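PDB 3OS7: galactose mutarotase-like protein from Clostridium acetobutylicum, which probably binds carbohydrates and may interconvert the anomers of aldose sugars, as related aldose 1-epimerases do. Local coordinates for residues Ser115-His120 / Glu132-Asp136. Sequence-based numbering, arbitrary orientation.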
loop_
_atom_site.group_PDB
_atom_site.type_symbol
_atom_site.label_atom_id
_atom_site.label_comp_id
_atom_site.label_asym_id
_atom_site.label_seq_id
_atom_site.Cartn_x
_atom_site.Cartn_y
_atom_site.Cartn_z
ATOM N N SER A 115 -1.795 -3.277 -14.055
ATOM C CA SER A 115 -1.421 -4.353 -14.983
ATOM C C SER A 115 -1.999 -5.695 -14.592
ATOM O O SER A 115 -2.473 -5.870 -13.478
ATOM C CB SER A 115 0.101 -4.435 -15.057
ATOM O OG SER A 115 0.581 -3.261 -15.666
ATOM N N LYS A 116 -1.989 -6.645 -15.522
ATOM C CA LYS A 116 -2.515 -7.985 -15.235
ATOM C C LYS A 116 -1.484 -8.831 -14.522
ATOM O O LYS A 116 -0.359 -8.945 -14.975
ATOM C CB LYS A 116 -2.910 -8.715 -16.516
ATOM C CG LYS A 116 -3.996 -8.030 -17.307
ATOM C CD LYS A 116 -4.569 -8.985 -18.376
ATOM C CE LYS A 116 -5.332 -8.195 -19.422
ATOM N NZ LYS A 116 -6.095 -9.097 -20.341
ATOM N N TRP A 117 -1.883 -9.400 -13.392
ATOM C CA TRP A 117 -1.090 -10.339 -12.660
ATOM C C TRP A 117 -1.693 -11.710 -12.874
ATOM O O TRP A 117 -2.865 -11.816 -13.265
ATOM C CB TRP A 117 -1.095 -9.987 -11.178
ATOM C CG TRP A 117 -0.380 -8.716 -10.820
ATOM C CD1 TRP A 117 -0.612 -7.457 -11.339
ATOM C CD2 TRP A 117 0.586 -8.530 -9.771
ATOM N NE1 TRP A 117 0.190 -6.537 -10.724
ATOM C CE2 TRP A 117 0.934 -7.163 -9.758
ATOM C CE3 TRP A 117 1.227 -9.395 -8.889
ATOM C CZ2 TRP A 117 1.883 -6.638 -8.875
ATOM C CZ3 TRP A 117 2.166 -8.881 -8.025
ATOM C CH2 TRP A 117 2.490 -7.515 -8.027
ATOM N N THR A 118 -0.911 -12.756 -12.628
ATOM C CA THR A 118 -1.395 -14.121 -12.778
ATOM C C THR A 118 -1.399 -14.822 -11.436
ATOM O O THR A 118 -0.604 -14.492 -10.557
ATOM C CB THR A 118 -0.582 -14.878 -13.789
ATOM O OG1 THR A 118 0.777 -14.893 -13.388
ATOM C CG2 THR A 118 -0.690 -14.179 -15.162
ATOM N N VAL A 119 -2.338 -15.737 -11.261
ATOM C CA VAL A 119 -2.466 -16.468 -10.007
ATOM C C VAL A 119 -1.352 -17.495 -9.959
ATOM O O VAL A 119 -1.171 -18.285 -10.890
ATOM C CB VAL A 119 -3.850 -17.122 -9.865
ATOM C CG1 VAL A 119 -3.910 -17.993 -8.624
ATOM C CG2 VAL A 119 -4.930 -16.071 -9.811
ATOM N N HIS A 120 -0.595 -17.486 -8.867
ATOM C CA HIS A 120 0.580 -18.320 -8.751
ATOM C C HIS A 120 0.312 -19.524 -7.847
ATOM O O HIS A 120 0.813 -20.628 -8.108
ATOM C CB HIS A 120 1.743 -17.448 -8.257
ATOM C CG HIS A 120 3.007 -18.193 -8.025
ATOM N ND1 HIS A 120 3.803 -18.649 -9.060
ATOM C CD2 HIS A 120 3.622 -18.567 -6.876
ATOM C CE1 HIS A 120 4.856 -19.270 -8.552
ATOM N NE2 HIS A 120 4.777 -19.222 -7.230
ATOM N N GLU A 132 -1.463 -16.386 -3.827
ATOM C CA GLU A 132 -0.300 -15.653 -4.324
ATOM C C GLU A 132 -0.503 -15.284 -5.775
ATOM O O GLU A 132 -0.979 -16.110 -6.570
ATOM C CB GLU A 132 0.986 -16.495 -4.200
ATOM C CG GLU A 132 1.268 -16.983 -2.784
ATOM C CD GLU A 132 2.654 -17.629 -2.624
ATOM O OE1 GLU A 132 3.208 -18.108 -3.631
ATOM O OE2 GLU A 132 3.179 -17.637 -1.487
ATOM N N VAL A 133 -0.122 -14.060 -6.120
ATOM C CA VAL A 133 -0.188 -13.568 -7.491
ATOM C C VAL A 133 1.190 -13.077 -7.858
ATOM O O VAL A 133 1.946 -12.637 -7.000
ATOM C CB VAL A 133 -1.240 -12.419 -7.696
ATOM C CG1 VAL A 133 -2.662 -12.977 -7.532
ATOM C CG2 VAL A 133 -0.965 -11.212 -6.734
ATOM N N VAL A 134 1.531 -13.183 -9.127
ATOM C CA VAL A 134 2.795 -12.673 -9.613
ATOM C C VAL A 134 2.625 -11.793 -10.835
ATOM O O VAL A 134 1.636 -11.895 -11.579
ATOM C CB VAL A 134 3.786 -13.804 -9.975
ATOM C CG1 VAL A 134 4.158 -14.618 -8.735
ATOM C CG2 VAL A 134 3.230 -14.687 -11.068
ATOM N N PHE A 135 3.580 -10.898 -10.999
ATOM C CA PHE A 135 3.699 -10.072 -12.182
ATOM C C PHE A 135 5.071 -10.297 -12.789
ATOM O O PHE A 135 6.084 -10.011 -12.153
ATOM C CB PHE A 135 3.586 -8.595 -11.836
ATOM C CG PHE A 135 3.688 -7.714 -13.053
ATOM C CD1 PHE A 135 2.639 -7.634 -13.947
ATOM C CD2 PHE A 135 4.832 -7.046 -13.338
ATOM C CE1 PHE A 135 2.740 -6.869 -15.078
ATOM C CE2 PHE A 135 4.953 -6.282 -14.485
ATOM C CZ PHE A 135 3.914 -6.188 -15.347
ATOM N N ASP A 136 5.085 -10.797 -14.016
ATOM C CA ASP A 136 6.317 -11.069 -14.755
ATOM C C ASP A 136 6.579 -9.952 -15.757
ATOM O O ASP A 136 5.795 -9.725 -16.689
ATOM C CB ASP A 136 6.203 -12.397 -15.479
ATOM C CG ASP A 136 5.961 -13.569 -14.529
ATOM O OD1 ASP A 136 6.799 -13.772 -13.621
ATOM O OD2 ASP A 136 4.937 -14.282 -14.693
HETATM O O HOH W 1 2.432 -13.597 -14.891
#
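Thr118 and Val134 form the hydrogen-bonded pair of an antiparallel beta hairpin, strand 118-125 with strand 128-137, at one side of the beta-rich galactose mutarotase fold. Two nearly straight bonds join them, Thr118 N to Val134 O and Val134 N to Thr118 O, each 2.9 Å. Beyond the non-hydrogen-bonded pair Val119-Val133, His120 N donates a hydrogen bond to Glu132 O (2.7 Å).

The tight side is the one with Trp117. Its indole spreads across the neighbouring strand, and Phe135 CB sits over the six-membered ring, 3.6 Å from the centroid of that Trp117 ring and 12° off its normal, a clear CH-pi contact. Val133 CG2 adds to this from an oblique direction, 3.6 Å from Trp117 CE3. Phe135, with CG anti to its backbone N (chi1 -179°), carries its ring past the indole toward the start of 115-120, where Lys116 O meets the ring edge at CD1 and Ser115 CB lies near CE1. Phe153 and Leu155 of strand 151-160 also touch the indole, while its NE1 bonds to Ile112 O, so the buried polar atom of the indole has a partner.

The other face, with Thr118 and Val134, is looser: Thr118 and nearby His120 are exposed, although Val134 itself is buried. Val134 CG1 lies 3.8 Å from His120 CB, obliquely to the imidazole. The His120 ring and the Glu132 carboxylate run side by side, their planes only 12° apart, with OE1 at the ring edge near CD2; Glu132 OE2 bonds to Ser156 OG. Toward the other end, a water replaces direct contact: hydrogen-bonded to Thr118 OG1 (2.6 Å), it donates a hydrogen bond to Asp136 OD2, while Asp136 OD1 is hydrogen-bonded to Gln152 NE2.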